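Local coordinates for ankyrin repeat family protein (Enterococcus faecalis, PDB 3HRA), which is of unknown function but is built of ankyrin repeats, the stacked helical units that in other proteins usually mediate protein-protein recognition, at residues A[41-46]-A[61-66]; A[57-62]-A[88-93]; A[20-25]-A[51-56]; A[74-79]-A[95-100]; A[113-118]-A[144-149]. All coordinates share one frame; numbering follows the deposited sequence.

Interaction 1 (A[41-46]-A[61-66]); sequences TPLNIA and RGADIN
Thr-41 OG1 is gripped twice. It accepts from the backbone N of Asn-44 at 3.1 Å, nearly straight at 167°, and gives its own hydrogen to a water 2.7 Å away. That water in turn donates to Asp-64 O, also at 2.7 Å, so a single water links the N-cap of helix 42-49 to the loop that follows helix 52-60. The hydroxyl thus does two jobs, closing the first helical turn and reaching across to the loop.

Beside this polar bridge, Leu-43 carries the apolar part. Its CG stands trans to the backbone N (chi1 176°), which sends CD2 out to the loop, where it meets Ala-63 CB at 3.8 Å and Ile-65 CG2 at 3.9 Å. Leu-43 and Ile-65 run alongside each other, pointing the same way. On the loop, Asp-64 OD1 takes the N-H of Asn-66 in an Asx turn, the donor sitting above the carboxylate plane, while Gly-62, at positive phi, closes helix 52-60 in a Schellman motif. A Thr-Pro-Leu helix start packed against the Gly-Ala-Asp loop that leaves the second helix is the signature of the ankyrin repeat.

Interaction 2 (A[57-62]-A[88-93]); sequences ALIDRG and LAYMLK
The ring of Tyr-90 meets helix 52-60 with its edge: Asp-60 OD1 lies in the ring plane at the hydroxyl end, and Ile-59 CD1 sits near the plane beside CD2, 4.0 Å from it. On its own helix the same ring stacks with His-94. This is helix-against-helix packing of the ankyrin stack, helix 52-60 on helix 85-94, with a polar clasp toward the solvent side and an apolar patch beneath.

The clasp is one short bond. Tyr-90 OH donates to Asp-60 OD1 at 2.5 Å, and Asp-60 OD1 accepts through its syn lone pair, the one on the side of the other oxygen. The carboxylate is turned 46° against the ring, and the two side chains cross at about a right angle. The phenol can reach that far because Tyr-90 CG is swung trans to the backbone N (chi1 -158°), throwing the ring across the gap between the helices.

Below it, Ile-59 and Tyr-90 run antiparallel beside one another, so the branched side chain follows the ring edge, its CG2 near CE2. Met-91 comes to Ile-59 at about a right angle, its chain extended beyond CG and leading on toward Pro-75 and Ala-79 of helix 75-81. Ile-59 also leans on Leu-43, which ties this patch to the first helix of its own repeat. Between the two segments the closest apolar pair is Ile-59 CD1 and Met-91 CG, at 3.8 Å.

Interaction 3 (A[20-25]-A[51-56]); sequences KVKEIL and DIEIAK
Lys-22 leaves its helix with CG trans to the carbonyl carbon (chi1 -70°) and stays extended from there on, so its ammonium group reaches across to helix 52-60. Glu-53 meets it by folding: CG is trans to the backbone N, and a bend at chi2 (62°) turns the carboxylate back toward the lysine. The two chains cross at about a right angle, and NZ of Lys-22 bonds to OE1 of Glu-53 at 2.8 Å. It approaches on the anti lone pair, the side away from the other oxygen. CE of Lys-22 lies close to the same oxygen, at 3.4 Å.

This salt bridge lies at the exposed margin of a joint between two helices that neighbour each other in the ankyrin stack, helix 18-25 and helix 52-60. On the inner side the contact is purely apolar: Val-21 CG2 lies against Ile-54, with CD1 at 4.0 Å and CG1 and CG2 only slightly farther, the two side chains again crossing at about a right angle. Ala-12 backs Val-21 from helix 8-14, and Ala-46 backs Ile-54 from helix 42-49. Lys-20 and Glu-23 form a second salt bridge, within helix 18-25, where Lys-20 NZ meets Glu-23 OE2 at 2.7 Å.

Interaction 4 (A[74-79]-A[95-100]); sequences SPYLYA and ATPDLN
Tyr-76 points its CB at the loop after helix 85-94, and CG, trans to the backbone N (chi1 176°), carries the ring under Pro-97. CG, the first ring atom, is 4.2 Å from Pro-97 CB, a loose approach that tightens farther out. Along the CD1-CE1 edge the ring meets Pro-97 CG, which comes within 3.6 Å of CE1. Along the CD2-CE2 edge it meets Pro-97 CB, all under the same face. CZ is again close to CB, also at 3.6 Å. The centre of the ring therefore has the proline CB standing over it, 3.6 Å from the centroid and only 13° off the ring normal: a CH-pi contact on one face. Near the tip, CE2 passes 4.3 Å from Leu-99 CD2, a glancing apolar touch, and OH hydrogen-bonds to Glu-131 of a later loop.

Local capping orders the backbone on each side. Ser-74 caps the helix carrying Tyr-76, its OG accepting from the backbone N of Leu-77 at 3.1 Å. Asp-98 OD1 takes the N-H of Asn-100 in an Asx turn, the donor tilted 35° out of the carboxylate plane on the anti side. Asn-66, from the preceding loop, bonds to Thr-96 O and Asp-98 N, the residues flanking Pro-97. A Ser/Thr-Pro-capped helix whose second residue packs on the loop after the following helix is typical of the ankyrin repeat, here with tyrosine and proline as the meeting pair.

Interaction 5 (A[113-118]-A[144-149]); sequences AAEKGH and LIEAVG
The end of helix 110-115 comes close to helix 143-149, with only 4.8 Å between the CA atoms of Glu-115 and Ala-147, and Gly-117 at positive phi then turns the chain away in a Schellman motif. At this approach two alanine methyls meet, Ala-114 CB and Ala-147 CB, 4.4 Å apart. Beside them the two glutamates cross at a slant. Glu-146 OE1 presses on Glu-115 CB at 3.1 Å, a tight contact.

The two helices lie side by side in the ankyrin stack, the second in the predicted repeat 139-176, and small residues at the interface let them draw together. The two carboxylates keep apart, their planes 54° from each other and their OE1 atoms 4.2 Å apart. Like charges at that distance would be expected to raise the proton affinity of one or both, but counter-charges are at hand for Glu-115. Lys-116 NZ forms a salt bridge to Glu-115 OE1 at 2.9 Å, meeting it on the syn side. A bend at chi2 (-98°) sets the Glu-115 carboxylate between this lysine and Arg-151, which forms a salt bridge with OE2.

How the interactions relate
Interactions 1 and 4 are the same kind of buried joint, a helix start against the loop after the next helix, but a leucine with a bridging water in one becomes a tyrosine on a proline in the other; Asn-66 ties the two loops together. Interactions 2 and 3 share helix 52-60, reaching its two neighbours along the stack, and both combine an apolar inner contact with a polar bond near the surface, phenol to carboxylate in one and ammonium to carboxylate in the other. Interaction 5 stands apart, its centre about 26 Å from that of interaction 1, and joins helices 110-115 and 143-149 through alanines and glutamates in a buried setting.

Interaction 1 (A[41-46]-A[61-66])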
# COMPACT_ATOMS: atom_id res chain seq x y z
N THR A 41 -13.82 5.81 -5.72
CA THR A 41 -14.97 5.82 -4.80
C THR A 41 -14.72 6.88 -3.73
O THR A 41 -13.62 7.41 -3.63
CB THR A 41 -15.09 4.47 -4.07
OG1 THR A 41 -13.85 4.19 -3.40
CG2 THR A 41 -15.37 3.38 -5.02
N PRO A 42 -15.75 7.19 -2.91
CA PRO A 42 -15.52 8.10 -1.78
C PRO A 42 -14.40 7.59 -0.89
O PRO A 42 -13.59 8.40 -0.41
CB PRO A 42 -16.88 8.10 -1.08
CG PRO A 42 -17.85 7.94 -2.21
CD PRO A 42 -17.18 6.93 -3.12
N LEU A 43 -14.32 6.28 -0.69
CA LEU A 43 -13.27 5.73 0.16
C LEU A 43 -11.90 6.00 -0.45
O LEU A 43 -11.00 6.44 0.25
CB LEU A 43 -13.46 4.23 0.44
CG LEU A 43 -12.33 3.58 1.25
CD1 LEU A 43 -12.08 4.26 2.62
CD2 LEU A 43 -12.59 2.07 1.41
N ASN A 44 -11.75 5.76 -1.75
CA ASN A 44 -10.47 6.04 -2.38
C ASN A 44 -10.08 7.52 -2.26
O ASN A 44 -8.91 7.83 -2.05
CB ASN A 44 -10.45 5.53 -3.83
CG ASN A 44 -9.10 4.87 -4.20
OD1 ASN A 44 -8.10 5.04 -3.52
ND2 ASN A 44 -9.10 4.11 -5.29
N ILE A 45 -11.05 8.42 -2.36
CA ILE A 45 -10.77 9.85 -2.23
C ILE A 45 -10.25 10.13 -0.82
O ILE A 45 -9.24 10.82 -0.63
CB ILE A 45 -12.03 10.71 -2.53
CG1 ILE A 45 -12.37 10.63 -4.02
CG2 ILE A 45 -11.80 12.18 -2.12
CD1 ILE A 45 -13.75 11.08 -4.34
N ALA A 46 -10.94 9.57 0.17
CA ALA A 46 -10.52 9.74 1.57
C ALA A 46 -9.10 9.21 1.81
O ALA A 46 -8.34 9.80 2.56
CB ALA A 46 -11.51 9.07 2.51
N ARG A 61 -19.38 1.23 6.87
CA ARG A 61 -20.62 1.14 6.09
C ARG A 61 -20.50 0.21 4.89
O ARG A 61 -21.37 0.19 4.03
CB ARG A 61 -21.08 2.52 5.62
CG ARG A 61 -22.01 3.22 6.58
CD ARG A 61 -23.43 2.64 6.49
NE ARG A 61 -24.28 3.34 5.52
CZ ARG A 61 -24.58 2.87 4.32
NH1 ARG A 61 -24.10 1.71 3.91
NH2 ARG A 61 -25.37 3.57 3.51
N GLY A 62 -19.39 -0.52 4.80
CA GLY A 62 -19.24 -1.56 3.79
C GLY A 62 -18.53 -1.18 2.50
O GLY A 62 -18.61 -1.92 1.52
N ALA A 63 -17.84 -0.05 2.49
CA ALA A 63 -17.08 0.38 1.31
C ALA A 63 -16.05 -0.69 0.92
O ALA A 63 -15.41 -1.30 1.77
CB ALA A 63 -16.39 1.74 1.56
N ASP A 64 -15.90 -0.91 -0.38
CA ASP A 64 -15.01 -1.97 -0.87
C ASP A 64 -13.57 -1.46 -0.91
O ASP A 64 -13.26 -0.57 -1.70
CB ASP A 64 -15.47 -2.36 -2.27
CG ASP A 64 -14.71 -3.56 -2.83
OD1 ASP A 64 -13.75 -4.04 -2.20
OD2 ASP A 64 -15.12 -4.01 -3.92
N ILE A 65 -12.71 -2.01 -0.05
CA ILE A 65 -11.33 -1.55 0.01
C ILE A 65 -10.52 -2.01 -1.21
O ILE A 65 -9.39 -1.57 -1.43
CB ILE A 65 -10.60 -2.00 1.31
CG1 ILE A 65 -10.49 -3.53 1.37
CG2 ILE A 65 -11.32 -1.43 2.57
CD1 ILE A 65 -9.39 -4.03 2.29
N ASN A 66 -11.12 -2.88 -2.02
CA ASN A 66 -10.42 -3.45 -3.17
C ASN A 66 -10.88 -2.90 -4.53
O ASN A 66 -10.45 -3.38 -5.57
CB ASN A 66 -10.55 -4.99 -3.16
CG ASN A 66 -9.98 -5.60 -1.90
OD1 ASN A 66 -8.81 -5.43 -1.62
ND2 ASN A 66 -10.81 -6.32 -1.14
O HOH W 1 -14.36 1.88 -2.08

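Interaction 2 (A[57-62]-A[88-93])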
# COMPACT_ATOMS: atom_id res chain seq x y z
N ALA A 57 -15.37 5.66 8.64
CA ALA A 57 -16.83 5.69 8.49
C ALA A 57 -17.31 4.89 7.27
O ALA A 57 -18.33 4.18 7.33
CB ALA A 57 -17.35 7.13 8.41
N LEU A 58 -16.58 5.02 6.16
CA LEU A 58 -16.97 4.37 4.91
C LEU A 58 -16.73 2.87 5.01
O LEU A 58 -17.55 2.07 4.55
CB LEU A 58 -16.20 4.98 3.73
CG LEU A 58 -16.67 6.39 3.35
CD1 LEU A 58 -15.66 7.10 2.46
CD2 LEU A 58 -18.04 6.32 2.67
N ILE A 59 -15.60 2.48 5.60
CA ILE A 59 -15.30 1.06 5.78
C ILE A 59 -16.34 0.39 6.68
O ILE A 59 -16.78 -0.73 6.42
CB ILE A 59 -13.87 0.85 6.34
CG1 ILE A 59 -12.84 1.20 5.27
CG2 ILE A 59 -13.69 -0.59 6.76
CD1 ILE A 59 -11.42 1.45 5.83
N ASP A 60 -16.75 1.08 7.74
CA ASP A 60 -17.80 0.56 8.62
C ASP A 60 -19.13 0.40 7.89
O ASP A 60 -19.95 -0.43 8.27
CB ASP A 60 -18.00 1.48 9.83
CG ASP A 60 -16.85 1.43 10.83
OD1 ASP A 60 -15.92 0.59 10.67
OD2 ASP A 60 -16.87 2.24 11.78
N ARG A 61 -19.38 1.23 6.87
CA ARG A 61 -20.62 1.14 6.09
C ARG A 61 -20.50 0.21 4.89
O ARG A 61 -21.37 0.19 4.03
CB ARG A 61 -21.08 2.52 5.62
CG ARG A 61 -22.01 3.22 6.58
CD ARG A 61 -23.43 2.64 6.49
NE ARG A 61 -24.28 3.34 5.52
CZ ARG A 61 -24.58 2.87 4.32
NH1 ARG A 61 -24.10 1.71 3.91
NH2 ARG A 61 -25.37 3.57 3.51
N GLY A 62 -19.39 -0.52 4.80
CA GLY A 62 -19.24 -1.56 3.79
C GLY A 62 -18.53 -1.18 2.50
O GLY A 62 -18.61 -1.92 1.52
N LEU A 88 -4.54 1.99 6.94
CA LEU A 88 -4.11 0.62 6.65
C LEU A 88 -4.35 -0.30 7.83
O LEU A 88 -4.88 -1.40 7.67
CB LEU A 88 -2.63 0.59 6.26
CG LEU A 88 -2.07 -0.79 5.93
CD1 LEU A 88 -2.84 -1.41 4.76
CD2 LEU A 88 -0.57 -0.70 5.62
N ALA A 89 -3.95 0.14 9.02
CA ALA A 89 -4.21 -0.64 10.23
C ALA A 89 -5.71 -0.96 10.38
O ALA A 89 -6.09 -2.08 10.74
CB ALA A 89 -3.68 0.10 11.45
N TYR A 90 -6.55 0.04 10.12
CA TYR A 90 -7.99 -0.16 10.21
C TYR A 90 -8.47 -1.18 9.18
O TYR A 90 -9.27 -2.08 9.50
CB TYR A 90 -8.73 1.17 10.06
CG TYR A 90 -10.12 1.15 10.63
CD1 TYR A 90 -10.33 1.29 12.00
CD2 TYR A 90 -11.24 0.98 9.81
CE1 TYR A 90 -11.61 1.28 12.54
CE2 TYR A 90 -12.52 0.97 10.33
CZ TYR A 90 -12.69 1.11 11.69
OH TYR A 90 -13.97 1.10 12.21
N MET A 91 -7.99 -1.04 7.94
CA MET A 91 -8.35 -1.98 6.88
C MET A 91 -7.97 -3.41 7.24
O MET A 91 -8.75 -4.33 7.02
CB MET A 91 -7.68 -1.60 5.58
CG MET A 91 -8.22 -0.32 4.96
SD MET A 91 -7.26 0.10 3.49
CE MET A 91 -8.26 1.38 2.73
N LEU A 92 -6.78 -3.59 7.79
CA LEU A 92 -6.30 -4.93 8.17
C LEU A 92 -7.14 -5.55 9.31
O LEU A 92 -7.14 -6.78 9.48
CB LEU A 92 -4.83 -4.88 8.57
CG LEU A 92 -3.88 -4.59 7.40
CD1 LEU A 92 -2.45 -4.35 7.86
CD2 LEU A 92 -3.96 -5.72 6.38
N LYS A 93 -7.84 -4.72 10.07
CA LYS A 93 -8.71 -5.22 11.14
C LYS A 93 -10.18 -5.34 10.75
O LYS A 93 -10.90 -6.18 11.29
CB LYS A 93 -8.64 -4.30 12.37
CG LYS A 93 -7.30 -4.22 13.07
CD LYS A 93 -7.38 -3.21 14.22
CE LYS A 93 -6.00 -2.63 14.56
NZ LYS A 93 -6.09 -1.38 15.38

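Interaction 3 (A[20-25]-A[51-56])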
# COMPACT_ATOMS: atom_id res chain seq x y z
N LYS A 20 -20.72 15.97 6.87
CA LYS A 20 -21.59 15.69 5.72
C LYS A 20 -21.52 14.22 5.29
O LYS A 20 -22.54 13.62 4.96
CB LYS A 20 -21.25 16.60 4.53
CG LYS A 20 -22.22 16.51 3.35
CD LYS A 20 -23.63 16.93 3.76
CE LYS A 20 -24.57 16.92 2.56
NZ LYS A 20 -25.90 17.53 2.85
N VAL A 21 -20.32 13.64 5.29
CA VAL A 21 -20.16 12.20 5.03
C VAL A 21 -20.99 11.35 5.98
O VAL A 21 -21.73 10.47 5.54
CB VAL A 21 -18.69 11.76 5.10
CG1 VAL A 21 -18.60 10.23 5.15
CG2 VAL A 21 -17.94 12.30 3.92
N LYS A 22 -20.91 11.64 7.27
CA LYS A 22 -21.63 10.86 8.26
C LYS A 22 -23.14 11.05 8.13
O LYS A 22 -23.89 10.10 8.33
CB LYS A 22 -21.15 11.18 9.68
CG LYS A 22 -19.76 10.66 9.93
CD LYS A 22 -19.20 11.08 11.29
CE LYS A 22 -17.98 10.24 11.64
NZ LYS A 22 -17.54 10.45 13.05
N GLU A 23 -23.56 12.27 7.80
CA GLU A 23 -24.95 12.57 7.52
C GLU A 23 -25.48 11.69 6.40
O GLU A 23 -26.54 11.09 6.53
CB GLU A 23 -25.14 14.06 7.15
CG GLU A 23 -26.53 14.39 6.60
CD GLU A 23 -26.54 15.64 5.71
OE1 GLU A 23 -26.33 16.72 6.26
OE2 GLU A 23 -26.77 15.53 4.47
N ILE A 24 -24.75 11.62 5.29
CA ILE A 24 -25.20 10.82 4.16
C ILE A 24 -25.23 9.33 4.49
O ILE A 24 -26.15 8.62 4.09
CB ILE A 24 -24.32 11.06 2.92
CG1 ILE A 24 -24.49 12.51 2.41
CG2 ILE A 24 -24.65 10.05 1.82
CD1 ILE A 24 -23.40 12.94 1.45
N LEU A 25 -24.24 8.86 5.24
CA LEU A 25 -24.12 7.44 5.54
C LEU A 25 -25.25 6.95 6.46
O LEU A 25 -25.49 5.74 6.58
CB LEU A 25 -22.76 7.13 6.15
CG LEU A 25 -21.57 7.24 5.20
CD1 LEU A 25 -20.27 6.94 5.91
CD2 LEU A 25 -21.78 6.31 3.99
N ASP A 51 -7.93 11.37 5.02
CA ASP A 51 -9.02 11.71 5.92
C ASP A 51 -9.42 10.44 6.66
O ASP A 51 -10.27 9.66 6.22
CB ASP A 51 -10.20 12.32 5.15
CG ASP A 51 -9.94 13.77 4.74
OD1 ASP A 51 -9.07 14.45 5.34
OD2 ASP A 51 -10.62 14.24 3.83
N ILE A 52 -8.79 10.25 7.81
CA ILE A 52 -8.87 8.99 8.53
C ILE A 52 -10.30 8.68 9.02
O ILE A 52 -10.79 7.56 8.91
CB ILE A 52 -7.87 8.99 9.71
CG1 ILE A 52 -6.43 9.06 9.17
CG2 ILE A 52 -8.04 7.76 10.55
CD1 ILE A 52 -5.35 9.31 10.25
N GLU A 53 -10.97 9.68 9.58
CA GLU A 53 -12.29 9.44 10.15
C GLU A 53 -13.31 9.13 9.05
O GLU A 53 -14.16 8.26 9.20
CB GLU A 53 -12.74 10.62 11.02
CG GLU A 53 -14.11 10.42 11.69
CD GLU A 53 -14.14 9.23 12.66
OE1 GLU A 53 -15.26 8.91 13.14
OE2 GLU A 53 -13.07 8.63 12.95
N ILE A 54 -13.21 9.84 7.93
CA ILE A 54 -14.07 9.58 6.79
C ILE A 54 -13.84 8.15 6.30
O ILE A 54 -14.78 7.41 6.03
CB ILE A 54 -13.86 10.62 5.65
CG1 ILE A 54 -14.45 11.97 6.07
CG2 ILE A 54 -14.48 10.12 4.33
CD1 ILE A 54 -14.19 13.10 5.08
N ALA A 55 -12.56 7.78 6.18
CA ALA A 55 -12.23 6.44 5.69
C ALA A 55 -12.79 5.37 6.62
O ALA A 55 -13.36 4.38 6.16
CB ALA A 55 -10.70 6.28 5.50
N LYS A 56 -12.63 5.56 7.93
CA LYS A 56 -13.19 4.60 8.90
C LYS A 56 -14.71 4.51 8.76
O LYS A 56 -15.28 3.41 8.76
CB LYS A 56 -12.79 4.97 10.33
CG LYS A 56 -11.30 4.78 10.64
CD LYS A 56 -10.97 5.30 12.05
CE LYS A 56 -9.53 4.96 12.43
NZ LYS A 56 -9.17 5.58 13.74

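Interaction 4 (A[74-79]-A[95-100])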
# COMPACT_ATOMS: atom_id res chain seq x y z
N SER A 74 -6.59 0.51 -5.72
CA SER A 74 -7.72 0.41 -4.81
C SER A 74 -7.36 1.21 -3.56
O SER A 74 -6.18 1.59 -3.38
CB SER A 74 -7.95 -1.04 -4.44
OG SER A 74 -6.81 -1.54 -3.75
N PRO A 75 -8.35 1.46 -2.68
CA PRO A 75 -8.05 2.11 -1.39
C PRO A 75 -6.95 1.36 -0.60
O PRO A 75 -6.05 1.99 -0.04
CB PRO A 75 -9.40 2.06 -0.66
CG PRO A 75 -10.43 2.12 -1.80
CD PRO A 75 -9.80 1.28 -2.90
N TYR A 76 -7.03 0.03 -0.58
CA TYR A 76 -6.02 -0.80 0.09
C TYR A 76 -4.62 -0.65 -0.51
O TYR A 76 -3.65 -0.43 0.21
CB TYR A 76 -6.46 -2.26 0.06
CG TYR A 76 -5.43 -3.21 0.64
CD1 TYR A 76 -5.22 -3.27 2.02
CD2 TYR A 76 -4.69 -4.05 -0.18
CE1 TYR A 76 -4.26 -4.14 2.55
CE2 TYR A 76 -3.74 -4.91 0.34
CZ TYR A 76 -3.53 -4.95 1.71
OH TYR A 76 -2.60 -5.82 2.24
N LEU A 77 -4.52 -0.79 -1.83
CA LEU A 77 -3.23 -0.71 -2.49
C LEU A 77 -2.60 0.66 -2.28
O LEU A 77 -1.39 0.77 -2.08
CB LEU A 77 -3.38 -1.03 -3.98
CG LEU A 77 -3.50 -2.52 -4.33
CD1 LEU A 77 -3.99 -2.71 -5.77
CD2 LEU A 77 -2.18 -3.26 -4.09
N TYR A 78 -3.42 1.70 -2.33
CA TYR A 78 -2.94 3.07 -2.18
C TYR A 78 -2.53 3.34 -0.73
O TYR A 78 -1.45 3.89 -0.47
CB TYR A 78 -4.00 4.07 -2.66
CG TYR A 78 -3.44 5.47 -2.80
CD1 TYR A 78 -2.90 5.90 -4.01
CD2 TYR A 78 -3.41 6.34 -1.72
CE1 TYR A 78 -2.37 7.17 -4.14
CE2 TYR A 78 -2.88 7.62 -1.84
CZ TYR A 78 -2.36 8.03 -3.05
OH TYR A 78 -1.83 9.30 -3.16
N ALA A 79 -3.37 2.94 0.22
CA ALA A 79 -3.03 3.13 1.63
C ALA A 79 -1.68 2.48 1.99
O ALA A 79 -0.86 3.07 2.70
CB ALA A 79 -4.14 2.59 2.52
N ALA A 95 -11.61 -5.14 7.34
CA ALA A 95 -11.94 -5.48 5.96
C ALA A 95 -11.05 -6.62 5.49
O ALA A 95 -10.17 -7.08 6.22
CB ALA A 95 -11.77 -4.25 5.07
N THR A 96 -11.28 -7.08 4.26
CA THR A 96 -10.56 -8.24 3.75
C THR A 96 -9.88 -7.86 2.44
O THR A 96 -10.53 -7.72 1.41
CB THR A 96 -11.51 -9.46 3.49
OG1 THR A 96 -12.18 -9.83 4.70
CG2 THR A 96 -10.72 -10.67 2.95
N PRO A 97 -8.56 -7.68 2.47
CA PRO A 97 -7.83 -7.32 1.25
C PRO A 97 -7.89 -8.43 0.22
O PRO A 97 -7.86 -9.61 0.58
CB PRO A 97 -6.39 -7.14 1.73
CG PRO A 97 -6.51 -6.87 3.22
CD PRO A 97 -7.71 -7.66 3.67
N ASP A 98 -8.01 -8.05 -1.05
CA ASP A 98 -8.01 -9.01 -2.16
C ASP A 98 -6.60 -9.06 -2.74
O ASP A 98 -6.18 -8.16 -3.47
CB ASP A 98 -9.01 -8.57 -3.25
CG ASP A 98 -9.12 -9.58 -4.41
OD1 ASP A 98 -8.26 -10.47 -4.55
OD2 ASP A 98 -10.08 -9.46 -5.21
N LEU A 99 -5.87 -10.13 -2.46
CA LEU A 99 -4.48 -10.19 -2.90
C LEU A 99 -4.30 -10.61 -4.36
O LEU A 99 -3.16 -10.75 -4.84
CB LEU A 99 -3.64 -11.05 -1.95
CG LEU A 99 -3.68 -10.69 -0.46
CD1 LEU A 99 -2.57 -11.44 0.26
CD2 LEU A 99 -3.55 -9.21 -0.24
N ASN A 100 -5.39 -10.81 -5.09
CA ASN A 100 -5.30 -11.01 -6.54
C ASN A 100 -5.42 -9.71 -7.34
O ASN A 100 -5.32 -9.72 -8.57
CB ASN A 100 -6.32 -12.04 -7.04
CG ASN A 100 -6.04 -13.43 -6.54
OD1 ASN A 100 -4.89 -13.88 -6.52
ND2 ASN A 100 -7.09 -14.12 -6.12

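Interaction 5 (A[113-118]-A[144-149])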
# COMPACT_ATOMS: atom_id res chain seq x y z
N ALA A 113 5.35 0.14 -0.43
CA ALA A 113 5.56 0.61 0.94
C ALA A 113 7.05 0.61 1.27
O ALA A 113 7.56 1.55 1.86
CB ALA A 113 4.79 -0.25 1.94
N ALA A 114 7.74 -0.46 0.89
CA ALA A 114 9.18 -0.55 1.13
C ALA A 114 9.98 0.45 0.29
O ALA A 114 10.87 1.11 0.81
CB ALA A 114 9.70 -1.98 0.92
N GLU A 115 9.65 0.56 -1.00
CA GLU A 115 10.38 1.44 -1.90
C GLU A 115 10.25 2.87 -1.43
O GLU A 115 11.21 3.64 -1.47
CB GLU A 115 9.87 1.32 -3.34
CG GLU A 115 10.63 2.20 -4.35
CD GLU A 115 9.90 3.51 -4.67
OE1 GLU A 115 8.70 3.47 -5.00
OE2 GLU A 115 10.54 4.59 -4.61
N LYS A 116 9.05 3.23 -0.96
CA LYS A 116 8.77 4.60 -0.58
C LYS A 116 9.16 4.93 0.86
O LYS A 116 8.94 6.05 1.32
CB LYS A 116 7.30 4.94 -0.86
CG LYS A 116 6.98 4.98 -2.35
CD LYS A 116 5.49 4.96 -2.59
CE LYS A 116 5.14 5.38 -4.02
NZ LYS A 116 6.12 4.90 -5.00
N GLY A 117 9.76 3.96 1.55
CA GLY A 117 10.31 4.18 2.88
C GLY A 117 9.31 4.16 4.02
O GLY A 117 9.61 4.63 5.12
N HIS A 118 8.12 3.63 3.77
CA HIS A 118 7.07 3.61 4.78
C HIS A 118 7.20 2.42 5.70
O HIS A 118 6.46 1.44 5.59
CB HIS A 118 5.71 3.65 4.09
CG HIS A 118 5.48 4.91 3.34
ND1 HIS A 118 5.15 4.94 2.00
CD2 HIS A 118 5.61 6.20 3.72
CE1 HIS A 118 5.04 6.20 1.60
NE2 HIS A 118 5.32 6.98 2.63
N LEU A 144 12.45 -6.21 -1.22
CA LEU A 144 13.87 -6.09 -0.90
C LEU A 144 14.68 -5.42 -2.03
O LEU A 144 15.48 -4.52 -1.77
CB LEU A 144 14.46 -7.46 -0.59
CG LEU A 144 15.91 -7.43 -0.14
CD1 LEU A 144 16.06 -6.71 1.22
CD2 LEU A 144 16.45 -8.86 -0.07
N ILE A 145 14.48 -5.88 -3.26
CA ILE A 145 15.20 -5.33 -4.39
C ILE A 145 14.90 -3.84 -4.57
O ILE A 145 15.82 -3.05 -4.79
CB ILE A 145 14.90 -6.10 -5.71
CG1 ILE A 145 15.59 -7.47 -5.66
CG2 ILE A 145 15.42 -5.32 -6.89
CD1 ILE A 145 15.12 -8.44 -6.72
N GLU A 146 13.63 -3.45 -4.45
CA GLU A 146 13.29 -2.04 -4.60
C GLU A 146 13.91 -1.22 -3.46
O GLU A 146 14.45 -0.14 -3.71
CB GLU A 146 11.77 -1.82 -4.68
CG GLU A 146 11.13 -2.40 -5.94
CD GLU A 146 9.92 -1.58 -6.43
OE1 GLU A 146 9.52 -0.60 -5.75
OE2 GLU A 146 9.37 -1.90 -7.49
N ALA A 147 13.81 -1.72 -2.23
CA ALA A 147 14.38 -1.01 -1.08
C ALA A 147 15.90 -0.78 -1.22
O ALA A 147 16.42 0.22 -0.74
CB ALA A 147 14.07 -1.74 0.22
N VAL A 148 16.59 -1.72 -1.87
CA VAL A 148 18.03 -1.62 -2.08
C VAL A 148 18.40 -0.86 -3.35
O VAL A 148 19.16 0.10 -3.31
CB VAL A 148 18.69 -3.01 -2.15
CG1 VAL A 148 20.18 -2.88 -2.54
CG2 VAL A 148 18.57 -3.72 -0.80
N GLY A 149 17.83 -1.28 -4.48
CA GLY A 149 18.29 -0.84 -5.78
C GLY A 149 17.71 0.46 -6.29
O GLY A 149 18.33 1.17 -7.09